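Local coordinates for uncharacterized protein (Bacteroides vulgatus, PDB 4QB7) that probably serves as a component of the fimbrial tip, in surface appendages that mediate cell adhesion and biofilm formation, at residues 125-130 against 202-207; 132-137 against 266-271; 169-174 against 260-265; 192-197 against 228-233. All blocks are in the same frame, centred on the assembly; numbering follows the deposited sequence.

Overall arrangement
Interactions 1 and 4 are antiparallel strand pairings in two different sheets, held mainly by backbone hydrogen bonds with mostly polar or charged side chains along one face. Interactions 2 and 3 both use strand 259-270: interaction 3 fastens its irregular beginning to strand 159-178, and interaction 2 lays the loop 132-137 on its later part. Interaction 2 has no direct hydrogen bond across it and rests on apolar packing, whereas in interaction 3 an asparagine and an aromatic ring share the work. All four are partly buried, the centre of interaction 2 lying nearest that of the chain (about 8 Å) and that of interaction 4 farthest (about 17 Å). Trp134 joins these two through Asp230 O. Met137 packs on Val128 of interaction 1.

Interaction 1 (125-130 against 202-207); sequences TFEVKT and LYNKAV. With SO4 (sulfate ion), chain Q.
Extended torsions set Glu127 and Lys205 against each other: each carries its CG opposite the backbone N (chi1 -161° in Glu127, -155° in Lys205), and both chains then run on nearly straight. The two residues form a non-hydrogen-bonded antiparallel pair, and their aliphatic parts touch, Glu127 CB lying 4.0 Å from Lys205 CG. The charged ends do not meet, since Glu127 OE1 and Lys205 NZ stay 5.1 Å apart; Glu127 instead has a long, weak ion pair with Lys110. On the same face, Thr125 passes its methyl CG2 to Lys205 CE and turns OG1 to Val207 CG2 at 3.6 Å. The opposite face carries Phe126 and Ala206, both packed on Trp215 of strand 214-217. Between Phe126 and Ala206 the backbones exchange two hydrogen bonds, Phe126 N to Ala206 O and Ala206 N to Phe126 O, each 2.9 Å. A third runs from Val128 N to Asn204 O, also 2.9 Å, at the corner where segment 202-207 changes direction. Asn204 O additionally receives a CA-H contact from Glu127 CA, 3.3 Å away. Just before the corner, Tyr203 OH donates to O4 of a sulfate ion, 2.6 Å away and at the ring edge, probably a guest from the crystallisation liquor. The chemistry implies a pairing fixed by the main chain, with the charged side chains adding aliphatic contact and probably a modest long-range attraction.

Interaction 2 (132-137 against 266-271); sequences NNWKDM and EALYFI. With SO4 (sulfate ion), chain R.
Met137, a selenomethionine in the crystal, reaches with its terminal CE over one face of the Phe270 ring, 4.1 Å from the centroid and 14° off the ring normal. In this tight part the bend at chi3 (98°) carries the methyl toward the rim, while SE stands farther above the same ring in a Met-aromatic contact. SE also lies 3.8 Å from Leu268 CD2, and that methyl meets Trp134 CB at the same distance. Met137 CB comes to the edge of the Tyr269 ring. The Trp134 indole extends the apolar layer toward Phe270, and its NE1 is spent on Asp230 O. Beside Met137 a single water bridges the backbones, donating to Trp134 O and Ala267 O. Toward the exposed end the contact loosens: Lys135 CD approaches Glu266 OE2 at 3.4 Å, but Lys135 NZ stays 5.4 Å from that oxygen. At the start of the segment Asn132 N donates to O1 of a sulfate ion, probably from the crystallisation liquor, at 2.8 Å. Residues 132 to 135 form a type I' beta turn, closed by Lys135 N to Asn132 O, within the loop that joins strand 123-127 to strand 141-143 and packs on strand 259-270.

Interaction 3 (169-174 against 260-265); sequences TQIANI and ALFSDT
Asn173 and Phe262 lie alongside each other, running opposite ways, with amide and ring planes 20° apart, and the amide oxygen is what binds. Asn173 OD1 accepts Phe262 N at 3.1 Å, with the donor tilted 28° from the carbonyl plane, and takes a weaker bond from Leu261 N. A second weak bond, from Ile174 N of its own strand, also ends on OD1, so one good and two weak N-H bonds converge on it. Leu261 N meanwhile makes a shorter bond to Ile174 O, 2.8 Å. The Phe262 ring lies beneath this backbone: Ile174 N sits 4.2 Å above its centre, and Asn173 C is over the same face nearer the rim. Ile171 O comes to the ring edge, 3.4 Å from Phe262 CE2. The isoleucines add apolar contacts, with Ile174 CD1 on Phe262 CZ at 3.7 Å and Ile171 CG2 on Phe262 CE2. Placing CG opposite its carbonyl carbon (chi1 -56°) directs the Phe262 ring to strand 169-174. Farther out, Phe234 meets this ring edge-to-face, Leu268 packs on it, and Ile174 rests on Leu193 and Leu329. On the polar side a water receives a weak bond from Asn173 ND2 and donates to Asp264 OD1. The pattern is that of an irregular interruption in an antiparallel strand pair, where an asparagine side chain takes up main-chain N-H groups in a mixed sheet of the fimbrillin-like fold.

Interaction 4 (192-197 against 228-233); sequences GLKLDP and EQDLSD
Lys194 reaches across strand 229-230. Its CB lies 3.6 Å from Gln229 O, and CG rests on Asp230 with OD1 at 3.7 Å. CD then passes Glu228 OE1, and NZ makes a long salt bridge of 3.9 Å to that same OE1. One water bridges the same two groups, accepting from Lys194 NZ and donating to Glu228 OE1. The other oxygen, Glu228 OE2, is salt-bridged to Lys288, which probably offsets the nearby like charge of Asp196 OD2. Beneath the lysine the backbones pair antiparallel, Leu195 N to Gln229 O and Gln229 N to Leu195 O both being 2.8 Å. Past Asp230 the second chain turns. Leu231 N still bonds to Leu193 O, but Ser232, its OG opposite the carbonyl carbon (chi1 -59°), offers Leu193 N a hydroxyl at 3.2 Å. That OG in turn donates to the syn lone pair of Asp230 OD1, and Ser232 N reaches the same oxygen from above the carboxylate plane, closing an Asx turn. Away from the charges, Leu231 CD1 packs against Leu193 CD2 at 4.0 Å, and Trp134 touches Leu231. By gripping Ser232 through two bonds, Asp230 probably holds in place the hydroxyl that extends the pairing, while the lysine-glutamate link is weak and partly water-mediated.

Interaction 1 (125-130 against 202-207)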
loop_
_atom_site.group_PDB
_atom_site.type_symbol
_atom_site.label_atom_id
_atom_site.label_comp_id
_atom_site.label_asym_id
_atom_site.label_seq_id
_atom_site.Cartn_x
_atom_site.Cartn_y
_atom_site.Cartn_z
ATOM N N THR A 125 -0.330 -13.118 -7.268
ATOM C CA THR A 125 0.988 -12.669 -7.686
ATOM C C THR A 125 0.791 -11.188 -8.014
ATOM O O THR A 125 -0.039 -10.837 -8.873
ATOM C CB THR A 125 1.551 -13.501 -8.822
ATOM O OG1 THR A 125 1.682 -14.837 -8.357
ATOM C CG2 THR A 125 2.916 -12.975 -9.305
ATOM N N PHE A 126 1.503 -10.325 -7.281
ATOM C CA PHE A 126 1.333 -8.893 -7.404
ATOM C C PHE A 126 2.645 -8.166 -7.746
ATOM O O PHE A 126 3.695 -8.447 -7.160
ATOM C CB PHE A 126 0.749 -8.376 -6.082
ATOM C CG PHE A 126 0.478 -6.890 -5.982
ATOM C CD1 PHE A 126 -0.629 -6.324 -6.605
ATOM C CD2 PHE A 126 1.286 -6.073 -5.199
ATOM C CE1 PHE A 126 -0.879 -4.957 -6.505
ATOM C CE2 PHE A 126 1.023 -4.710 -5.090
ATOM C CZ PHE A 126 -0.056 -4.160 -5.745
ATOM N N GLU A 127 2.558 -7.230 -8.714
ATOM C CA GLU A 127 3.645 -6.357 -9.161
ATOM C C GLU A 127 3.297 -4.916 -8.822
ATOM O O GLU A 127 2.157 -4.493 -9.010
ATOM C CB GLU A 127 3.926 -6.502 -10.664
ATOM C CG GLU A 127 5.307 -5.989 -11.043
ATOM C CD GLU A 127 5.613 -5.721 -12.505
ATOM O OE1 GLU A 127 4.919 -6.269 -13.391
ATOM O OE2 GLU A 127 6.575 -4.963 -12.763
ATOM N N VAL A 128 4.261 -4.181 -8.287
ATOM C CA VAL A 128 4.108 -2.774 -7.917
ATOM C C VAL A 128 4.136 -1.922 -9.193
ATOM O O VAL A 128 5.061 -2.044 -9.996
ATOM C CB VAL A 128 5.185 -2.334 -6.892
ATOM C CG1 VAL A 128 5.053 -0.861 -6.554
ATOM C CG2 VAL A 128 5.096 -3.169 -5.622
ATOM N N LYS A 129 3.095 -1.082 -9.372
ATOM C CA LYS A 129 2.910 -0.154 -10.490
ATOM C C LYS A 129 3.742 1.111 -10.205
ATOM O O LYS A 129 3.449 1.831 -9.257
ATOM C CB LYS A 129 1.409 0.165 -10.622
ATOM C CG LYS A 129 0.837 0.183 -12.027
ATOM C CD LYS A 129 -0.681 -0.028 -11.962
ATOM C CE LYS A 129 -1.369 0.227 -13.283
ATOM N NZ LYS A 129 -2.666 -0.503 -13.418
ATOM N N THR A 130 4.801 1.363 -10.997
ATOM C CA THR A 130 5.695 2.535 -10.814
ATOM C C THR A 130 5.398 3.675 -11.814
ATOM O O THR A 130 5.953 4.756 -11.672
ATOM C CB THR A 130 7.163 2.119 -10.932
ATOM O OG1 THR A 130 7.392 1.608 -12.248
ATOM C CG2 THR A 130 7.571 1.076 -9.889
ATOM N N LEU A 202 13.687 -5.272 -0.959
ATOM C CA LEU A 202 12.353 -4.826 -1.346
ATOM C C LEU A 202 11.874 -5.494 -2.629
ATOM O O LEU A 202 12.443 -5.257 -3.695
ATOM C CB LEU A 202 12.342 -3.286 -1.507
ATOM C CG LEU A 202 10.980 -2.603 -1.621
ATOM C CD1 LEU A 202 10.155 -2.793 -0.355
ATOM C CD2 LEU A 202 11.130 -1.137 -1.915
ATOM N N TYR A 203 10.789 -6.283 -2.529
ATOM C CA TYR A 203 10.212 -6.955 -3.687
ATOM C C TYR A 203 9.475 -5.979 -4.571
ATOM O O TYR A 203 8.776 -5.088 -4.058
ATOM C CB TYR A 203 9.196 -8.050 -3.263
ATOM C CG TYR A 203 9.739 -9.232 -2.493
ATOM C CD1 TYR A 203 10.967 -9.796 -2.819
ATOM C CD2 TYR A 203 8.981 -9.849 -1.499
ATOM C CE1 TYR A 203 11.466 -10.892 -2.123
ATOM C CE2 TYR A 203 9.477 -10.944 -0.786
ATOM C CZ TYR A 203 10.722 -11.459 -1.105
ATOM O OH TYR A 203 11.246 -12.529 -0.424
ATOM N N ASN A 204 9.548 -6.192 -5.895
ATOM C CA ASN A 204 8.726 -5.410 -6.808
ATOM C C ASN A 204 7.605 -6.319 -7.302
ATOM O O ASN A 204 6.581 -5.838 -7.762
ATOM C CB ASN A 204 9.528 -4.795 -7.947
ATOM C CG ASN A 204 10.008 -5.781 -8.949
ATOM O OD1 ASN A 204 10.545 -6.827 -8.612
ATOM N ND2 ASN A 204 9.735 -5.501 -10.200
ATOM N N LYS A 205 7.799 -7.643 -7.167
ATOM C CA LYS A 205 6.844 -8.677 -7.549
ATOM C C LYS A 205 6.888 -9.764 -6.477
ATOM O O LYS A 205 7.981 -10.138 -6.062
ATOM C CB LYS A 205 7.176 -9.216 -8.955
ATOM C CG LYS A 205 5.963 -9.801 -9.668
ATOM C CD LYS A 205 6.325 -10.494 -10.984
ATOM C CE LYS A 205 5.109 -10.847 -11.810
ATOM N NZ LYS A 205 5.498 -11.374 -13.142
ATOM N N ALA A 206 5.719 -10.224 -5.970
ATOM C CA ALA A 206 5.676 -11.233 -4.896
ATOM C C ALA A 206 4.324 -11.986 -4.835
ATOM O O ALA A 206 3.336 -11.555 -5.453
ATOM C CB ALA A 206 5.971 -10.577 -3.548
ATOM N N VAL A 207 4.282 -13.114 -4.077
ATOM C CA VAL A 207 3.078 -13.936 -3.957
ATOM C C VAL A 207 2.441 -13.722 -2.571
ATOM O O VAL A 207 3.132 -13.799 -1.563
ATOM C CB VAL A 207 3.377 -15.440 -4.262
ATOM C CG1 VAL A 207 2.131 -16.323 -4.109
ATOM C CG2 VAL A 207 3.973 -15.606 -5.658
HETATM S S SO4 Q . 10.162 -15.409 1.498
HETATM O O1 SO4 Q . 11.321 -15.189 2.379
HETATM O O2 SO4 Q . 10.525 -16.271 0.363
HETATM O O3 SO4 Q . 9.088 -16.042 2.272
HETATM O O4 SO4 Q . 9.699 -14.111 1.019
#

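Interaction 2 (132-137 against 266-271)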
loop_
_atom_site.group_PDB
_atom_site.type_symbol
_atom_site.label_atom_id
_atom_site.label_comp_id
_atom_site.label_asym_id
_atom_site.label_seq_id
_atom_site.Cartn_x
_atom_site.Cartn_y
_atom_site.Cartn_z
ATOM N N ASN A 132 3.308 6.665 -14.123
ATOM C CA ASN A 132 2.694 7.974 -13.851
ATOM C C ASN A 132 3.243 8.550 -12.538
ATOM O O ASN A 132 2.486 8.915 -11.652
ATOM C CB ASN A 132 1.148 7.892 -13.864
ATOM C CG ASN A 132 0.386 9.178 -13.571
ATOM O OD1 ASN A 132 0.874 10.312 -13.742
ATOM N ND2 ASN A 132 -0.829 9.016 -13.068
ATOM N N ASN A 133 4.569 8.606 -12.409
ATOM C CA ASN A 133 5.254 9.151 -11.231
ATOM C C ASN A 133 4.675 8.665 -9.891
ATOM O O ASN A 133 4.418 9.476 -9.005
ATOM C CB ASN A 133 5.296 10.674 -11.288
ATOM C CG ASN A 133 6.199 11.102 -12.406
ATOM O OD1 ASN A 133 5.750 11.732 -13.365
ATOM N ND2 ASN A 133 7.474 10.657 -12.372
ATOM N N TRP A 134 4.512 7.320 -9.747
ATOM C CA TRP A 134 4.043 6.613 -8.540
ATOM C C TRP A 134 2.588 6.927 -8.154
ATOM O O TRP A 134 2.166 6.561 -7.057
ATOM C CB TRP A 134 4.969 6.924 -7.341
ATOM C CG TRP A 134 6.421 6.723 -7.653
ATOM C CD1 TRP A 134 7.297 7.657 -8.130
ATOM C CD2 TRP A 134 7.131 5.481 -7.622
ATOM N NE1 TRP A 134 8.516 7.072 -8.386
ATOM C CE2 TRP A 134 8.440 5.734 -8.083
ATOM C CE3 TRP A 134 6.793 4.181 -7.225
ATOM C CZ2 TRP A 134 9.416 4.735 -8.141
ATOM C CZ3 TRP A 134 7.757 3.192 -7.283
ATOM C CH2 TRP A 134 9.053 3.472 -7.737
ATOM N N LYS A 135 1.818 7.567 -9.042
ATOM C CA LYS A 135 0.464 8.023 -8.731
ATOM C C LYS A 135 -0.565 6.996 -9.116
ATOM O O LYS A 135 -1.743 7.204 -8.845
ATOM C CB LYS A 135 0.176 9.403 -9.382
ATOM C CG LYS A 135 1.246 10.452 -9.003
ATOM C CD LYS A 135 0.809 11.900 -9.063
ATOM C CE LYS A 135 1.961 12.852 -9.306
ATOM N NZ LYS A 135 2.255 13.007 -10.765
ATOM N N ASP A 136 -0.130 5.855 -9.669
ATOM C CA ASP A 136 -1.022 4.777 -10.095
ATOM C C ASP A 136 -0.908 3.511 -9.229
ATOM O O ASP A 136 -1.495 2.493 -9.595
ATOM C CB ASP A 136 -0.706 4.397 -11.551
ATOM C CG ASP A 136 -1.091 5.401 -12.616
ATOM O OD1 ASP A 136 -1.734 6.426 -12.266
ATOM O OD2 ASP A 136 -0.749 5.162 -13.809
HETATM N N MSE A 137 -0.143 3.551 -8.107
HETATM C CA MSE A 137 0.084 2.391 -7.230
HETATM C C MSE A 137 -1.236 1.898 -6.688
HETATM O O MSE A 137 -2.123 2.699 -6.382
HETATM C CB MSE A 137 1.065 2.708 -6.073
HETATM C CG MSE A 137 2.400 3.280 -6.542
HETATM SE SE MSE A 137 3.588 3.660 -5.103
HETATM C CE MSE A 137 4.627 2.163 -5.155
ATOM N N GLU A 266 -1.928 11.935 -1.629
ATOM C CA GLU A 266 -0.966 11.005 -2.212
ATOM C C GLU A 266 -0.101 10.259 -1.159
ATOM O O GLU A 266 0.304 10.834 -0.140
ATOM C CB GLU A 266 -0.094 11.736 -3.238
ATOM C CG GLU A 266 -0.921 12.132 -4.456
ATOM C CD GLU A 266 -0.338 13.078 -5.490
ATOM O OE1 GLU A 266 0.772 13.624 -5.285
ATOM O OE2 GLU A 266 -1.026 13.288 -6.514
ATOM N N ALA A 267 0.109 8.944 -1.402
ATOM C CA ALA A 267 0.911 8.034 -0.575
ATOM C C ALA A 267 1.489 6.915 -1.440
ATOM O O ALA A 267 1.020 6.701 -2.556
ATOM C CB ALA A 267 0.069 7.450 0.544
ATOM N N LEU A 268 2.512 6.215 -0.934
ATOM C CA LEU A 268 3.170 5.104 -1.633
ATOM C C LEU A 268 2.753 3.808 -0.997
ATOM O O LEU A 268 2.651 3.737 0.224
ATOM C CB LEU A 268 4.703 5.258 -1.576
ATOM C CG LEU A 268 5.315 6.579 -2.080
ATOM C CD1 LEU A 268 6.749 6.665 -1.696
ATOM C CD2 LEU A 268 5.209 6.711 -3.602
ATOM N N TYR A 269 2.492 2.779 -1.814
ATOM C CA TYR A 269 2.040 1.454 -1.350
ATOM C C TYR A 269 2.948 0.400 -1.895
ATOM O O TYR A 269 2.914 0.109 -3.092
ATOM C CB TYR A 269 0.574 1.160 -1.767
ATOM C CG TYR A 269 -0.375 2.314 -1.553
ATOM C CD1 TYR A 269 -0.793 2.669 -0.277
ATOM C CD2 TYR A 269 -0.841 3.066 -2.627
ATOM C CE1 TYR A 269 -1.660 3.743 -0.069
ATOM C CE2 TYR A 269 -1.733 4.129 -2.434
ATOM C CZ TYR A 269 -2.127 4.469 -1.150
ATOM O OH TYR A 269 -2.951 5.540 -0.936
ATOM N N PHE A 270 3.754 -0.193 -1.018
ATOM C CA PHE A 270 4.745 -1.202 -1.411
ATOM C C PHE A 270 4.447 -2.577 -0.852
ATOM O O PHE A 270 3.798 -2.662 0.188
ATOM C CB PHE A 270 6.132 -0.773 -0.873
ATOM C CG PHE A 270 6.798 0.370 -1.594
ATOM C CD1 PHE A 270 7.484 0.156 -2.783
ATOM C CD2 PHE A 270 6.754 1.657 -1.081
ATOM C CE1 PHE A 270 8.094 1.219 -3.457
ATOM C CE2 PHE A 270 7.399 2.713 -1.735
ATOM C CZ PHE A 270 8.060 2.487 -2.920
ATOM N N ILE A 271 5.004 -3.654 -1.501
ATOM C CA ILE A 271 5.013 -5.016 -0.967
ATOM C C ILE A 271 5.866 -4.875 0.321
ATOM O O ILE A 271 6.947 -4.254 0.274
ATOM C CB ILE A 271 5.543 -6.073 -1.972
ATOM C CG1 ILE A 271 4.647 -6.162 -3.219
ATOM C CG2 ILE A 271 5.656 -7.441 -1.304
ATOM C CD1 ILE A 271 5.271 -6.778 -4.387
HETATM S S SO4 R . 5.419 6.619 -16.935
HETATM O O1 SO4 R . 3.966 6.492 -16.835
HETATM O O2 SO4 R . 6.095 6.588 -15.613
HETATM O O3 SO4 R . 5.921 5.521 -17.760
HETATM O O4 SO4 R . 5.707 7.908 -17.568
HETATM O O HOH W 1 0.393 6.426 -5.133
#

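Interaction 3 (169-174 against 260-265)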
loop_
_atom_site.group_PDB
_atom_site.type_symbol
_atom_site.label_atom_id
_atom_site.label_comp_id
_atom_site.label_asym_id
_atom_site.label_seq_id
_atom_site.Cartn_x
_atom_site.Cartn_y
_atom_site.Cartn_z
ATOM N N THR A 169 2.410 -2.053 2.617
ATOM C CA THR A 169 2.911 -1.062 3.554
ATOM C C THR A 169 2.633 0.316 2.939
ATOM O O THR A 169 2.756 0.499 1.714
ATOM C CB THR A 169 4.376 -1.297 3.949
ATOM O OG1 THR A 169 4.659 -0.485 5.080
ATOM C CG2 THR A 169 5.358 -0.982 2.857
ATOM N N GLN A 170 2.203 1.260 3.765
ATOM C CA GLN A 170 1.995 2.618 3.283
ATOM C C GLN A 170 3.094 3.572 3.773
ATOM O O GLN A 170 3.425 3.553 4.961
ATOM C CB GLN A 170 0.637 3.161 3.719
ATOM C CG GLN A 170 0.273 4.413 2.940
ATOM C CD GLN A 170 -0.921 5.125 3.476
ATOM O OE1 GLN A 170 -0.928 6.340 3.612
ATOM N NE2 GLN A 170 -1.978 4.413 3.754
ATOM N N ILE A 171 3.656 4.395 2.860
ATOM C CA ILE A 171 4.566 5.504 3.181
ATOM C C ILE A 171 3.636 6.691 3.060
ATOM O O ILE A 171 3.376 7.154 1.937
ATOM C CB ILE A 171 5.878 5.607 2.341
ATOM C CG1 ILE A 171 6.697 4.290 2.316
ATOM C CG2 ILE A 171 6.727 6.771 2.793
ATOM C CD1 ILE A 171 6.729 3.442 3.671
ATOM N N ALA A 172 2.956 7.024 4.190
ATOM C CA ALA A 172 1.934 8.080 4.253
ATOM C C ALA A 172 2.515 9.457 3.954
ATOM O O ALA A 172 1.834 10.290 3.351
ATOM C CB ALA A 172 1.286 8.087 5.619
ATOM N N ASN A 173 3.765 9.699 4.389
ATOM C CA ASN A 173 4.465 10.950 4.158
ATOM C C ASN A 173 5.916 10.877 4.563
ATOM O O ASN A 173 6.334 9.980 5.276
ATOM C CB ASN A 173 3.798 12.117 4.908
ATOM C CG ASN A 173 3.595 13.326 4.045
ATOM O OD1 ASN A 173 4.507 13.800 3.383
ATOM N ND2 ASN A 173 2.378 13.822 3.990
ATOM N N ILE A 174 6.682 11.839 4.067
ATOM C CA ILE A 174 8.069 12.132 4.394
ATOM C C ILE A 174 8.047 13.633 4.670
ATOM O O ILE A 174 7.701 14.419 3.785
ATOM C CB ILE A 174 9.097 11.668 3.352
ATOM C CG1 ILE A 174 8.983 10.152 3.143
ATOM C CG2 ILE A 174 10.497 12.042 3.837
ATOM C CD1 ILE A 174 9.657 9.600 1.980
ATOM N N ALA A 260 5.490 18.436 5.188
ATOM C CA ALA A 260 5.252 17.276 4.324
ATOM C C ALA A 260 5.811 17.440 2.888
ATOM O O ALA A 260 5.711 18.530 2.299
ATOM C CB ALA A 260 3.766 17.013 4.244
ATOM N N LEU A 261 6.326 16.330 2.309
ATOM C CA LEU A 261 6.836 16.313 0.929
ATOM C C LEU A 261 5.797 15.712 -0.048
ATOM O O LEU A 261 5.881 15.942 -1.254
ATOM C CB LEU A 261 8.177 15.568 0.807
ATOM C CG LEU A 261 9.366 16.067 1.641
ATOM C CD1 LEU A 261 10.548 15.175 1.423
ATOM C CD2 LEU A 261 9.729 17.533 1.348
ATOM N N PHE A 262 4.819 14.969 0.487
ATOM C CA PHE A 262 3.707 14.372 -0.269
ATOM C C PHE A 262 2.465 15.191 -0.059
ATOM O O PHE A 262 2.274 15.727 1.041
ATOM C CB PHE A 262 3.400 12.916 0.176
ATOM C CG PHE A 262 4.489 11.867 0.157
ATOM C CD1 PHE A 262 5.740 12.138 -0.395
ATOM C CD2 PHE A 262 4.246 10.586 0.633
ATOM C CE1 PHE A 262 6.740 11.161 -0.422
ATOM C CE2 PHE A 262 5.253 9.619 0.622
ATOM C CZ PHE A 262 6.493 9.917 0.100
ATOM N N SER A 263 1.555 15.208 -1.053
ATOM C CA SER A 263 0.293 15.919 -0.877
ATOM C C SER A 263 -0.614 15.100 0.045
ATOM O O SER A 263 -0.344 13.917 0.258
ATOM C CB SER A 263 -0.362 16.204 -2.223
ATOM O OG SER A 263 -1.016 15.059 -2.728
ATOM N N ASP A 264 -1.652 15.725 0.612
ATOM C CA ASP A 264 -2.619 15.101 1.526
ATOM C C ASP A 264 -3.268 13.847 0.974
ATOM O O ASP A 264 -3.581 12.929 1.737
ATOM C CB ASP A 264 -3.750 16.089 1.887
ATOM C CG ASP A 264 -3.409 17.115 2.961
ATOM O OD1 ASP A 264 -2.382 16.923 3.675
ATOM O OD2 ASP A 264 -4.180 18.098 3.110
ATOM N N THR A 265 -3.499 13.820 -0.334
ATOM C CA THR A 265 -4.191 12.721 -0.988
ATOM C C THR A 265 -3.243 11.662 -1.572
ATOM O O THR A 265 -3.717 10.587 -1.949
ATOM C CB THR A 265 -5.116 13.284 -2.076
ATOM O OG1 THR A 265 -4.383 14.192 -2.908
ATOM C CG2 THR A 265 -6.318 13.997 -1.485
HETATM O O HOH W 2 0.370 16.550 3.899
#

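Interaction 4 (192-197 against 228-233)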
loop_
_atom_site.group_PDB
_atom_site.type_symbol
_atom_site.label_atom_id
_atom_site.label_comp_id
_atom_site.label_asym_id
_atom_site.label_seq_id
_atom_site.Cartn_x
_atom_site.Cartn_y
_atom_site.Cartn_z
ATOM N N GLY A 192 14.468 17.209 -4.411
ATOM C CA GLY A 192 14.538 15.845 -4.921
ATOM C C GLY A 192 14.556 14.807 -3.824
ATOM O O GLY A 192 14.948 15.098 -2.693
ATOM N N LEU A 193 14.116 13.596 -4.159
ATOM C CA LEU A 193 14.056 12.465 -3.244
ATOM C C LEU A 193 14.043 11.168 -4.043
ATOM O O LEU A 193 13.301 11.046 -5.018
ATOM C CB LEU A 193 12.819 12.541 -2.324
ATOM C CG LEU A 193 12.770 11.530 -1.178
ATOM C CD1 LEU A 193 13.652 11.943 -0.028
ATOM C CD2 LEU A 193 11.399 11.380 -0.675
ATOM N N LYS A 194 14.898 10.221 -3.639
ATOM C CA LYS A 194 15.003 8.886 -4.211
ATOM C C LYS A 194 14.915 7.860 -3.089
ATOM O O LYS A 194 15.354 8.147 -1.970
ATOM C CB LYS A 194 16.329 8.700 -4.982
ATOM C CG LYS A 194 16.439 9.424 -6.299
ATOM C CD LYS A 194 17.793 9.192 -6.879
ATOM C CE LYS A 194 18.011 9.884 -8.198
ATOM N NZ LYS A 194 18.655 8.971 -9.189
ATOM N N LEU A 195 14.357 6.674 -3.380
ATOM C CA LEU A 195 14.378 5.556 -2.442
ATOM C C LEU A 195 15.475 4.597 -2.897
ATOM O O LEU A 195 15.511 4.211 -4.071
ATOM C CB LEU A 195 13.013 4.839 -2.328
ATOM C CG LEU A 195 13.017 3.534 -1.516
ATOM C CD1 LEU A 195 13.083 3.806 0.003
ATOM C CD2 LEU A 195 11.848 2.657 -1.895
ATOM N N ASP A 196 16.412 4.280 -2.000
ATOM C CA ASP A 196 17.499 3.322 -2.252
ATOM C C ASP A 196 17.062 1.968 -1.656
ATOM O O ASP A 196 17.104 1.796 -0.431
ATOM C CB ASP A 196 18.826 3.825 -1.661
ATOM C CG ASP A 196 20.047 2.987 -1.993
ATOM O OD1 ASP A 196 19.890 1.926 -2.649
ATOM O OD2 ASP A 196 21.163 3.393 -1.608
ATOM N N PRO A 197 16.570 1.027 -2.489
ATOM C CA PRO A 197 16.029 -0.233 -1.946
ATOM C C PRO A 197 17.052 -1.336 -1.675
ATOM O O PRO A 197 16.678 -2.453 -1.335
ATOM C CB PRO A 197 15.076 -0.680 -3.057
ATOM C CG PRO A 197 15.728 -0.212 -4.298
ATOM C CD PRO A 197 16.393 1.088 -3.953
ATOM N N GLU A 228 18.058 2.607 -7.542
ATOM C CA GLU A 228 17.438 3.778 -6.907
ATOM C C GLU A 228 16.153 4.148 -7.619
ATOM O O GLU A 228 16.070 4.064 -8.852
ATOM C CB GLU A 228 18.400 4.949 -6.875
ATOM C CG GLU A 228 19.468 4.751 -5.818
ATOM C CD GLU A 228 20.461 5.876 -5.662
ATOM O OE1 GLU A 228 20.484 6.790 -6.519
ATOM O OE2 GLU A 228 21.247 5.815 -4.691
ATOM N N GLN A 229 15.124 4.447 -6.841
ATOM C CA GLN A 229 13.801 4.770 -7.378
ATOM C C GLN A 229 13.559 6.222 -7.171
ATOM O O GLN A 229 13.529 6.655 -6.021
ATOM C CB GLN A 229 12.705 3.911 -6.699
ATOM C CG GLN A 229 12.900 2.393 -6.872
ATOM C CD GLN A 229 12.824 1.933 -8.314
ATOM O OE1 GLN A 229 11.911 2.298 -9.074
ATOM N NE2 GLN A 229 13.798 1.129 -8.727
ATOM N N ASP A 230 13.445 6.995 -8.274
ATOM C CA ASP A 230 13.257 8.445 -8.205
ATOM C C ASP A 230 11.824 8.815 -7.880
ATOM O O ASP A 230 10.897 8.498 -8.640
ATOM C CB ASP A 230 13.698 9.147 -9.498
ATOM C CG ASP A 230 14.030 10.630 -9.323
ATOM O OD1 ASP A 230 13.835 11.167 -8.197
ATOM O OD2 ASP A 230 14.500 11.254 -10.304
ATOM N N LEU A 231 11.664 9.531 -6.745
ATOM C CA LEU A 231 10.387 10.006 -6.219
ATOM C C LEU A 231 10.222 11.518 -6.388
ATOM O O LEU A 231 9.235 12.067 -5.916
ATOM C CB LEU A 231 10.280 9.665 -4.710
ATOM C CG LEU A 231 10.397 8.219 -4.265
ATOM C CD1 LEU A 231 10.411 8.156 -2.781
ATOM C CD2 LEU A 231 9.224 7.401 -4.767
ATOM N N SER A 232 11.177 12.201 -7.030
ATOM C CA SER A 232 11.183 13.669 -7.182
ATOM C C SER A 232 9.916 14.237 -7.805
ATOM O O SER A 232 9.435 15.277 -7.333
ATOM C CB SER A 232 12.390 14.140 -7.984
ATOM O OG SER A 232 13.578 13.729 -7.332
ATOM N N ASP A 233 9.369 13.584 -8.842
ATOM C CA ASP A 233 8.157 14.110 -9.482
ATOM C C ASP A 233 6.871 13.705 -8.727
ATOM O O ASP A 233 5.784 14.154 -9.102
ATOM C CB ASP A 233 8.070 13.689 -10.964
ATOM C CG ASP A 233 9.173 14.248 -11.829
ATOM O OD1 ASP A 233 9.555 15.427 -11.625
ATOM O OD2 ASP A 233 9.674 13.507 -12.691
HETATM O O HOH W 3 20.538 6.720 -9.267
#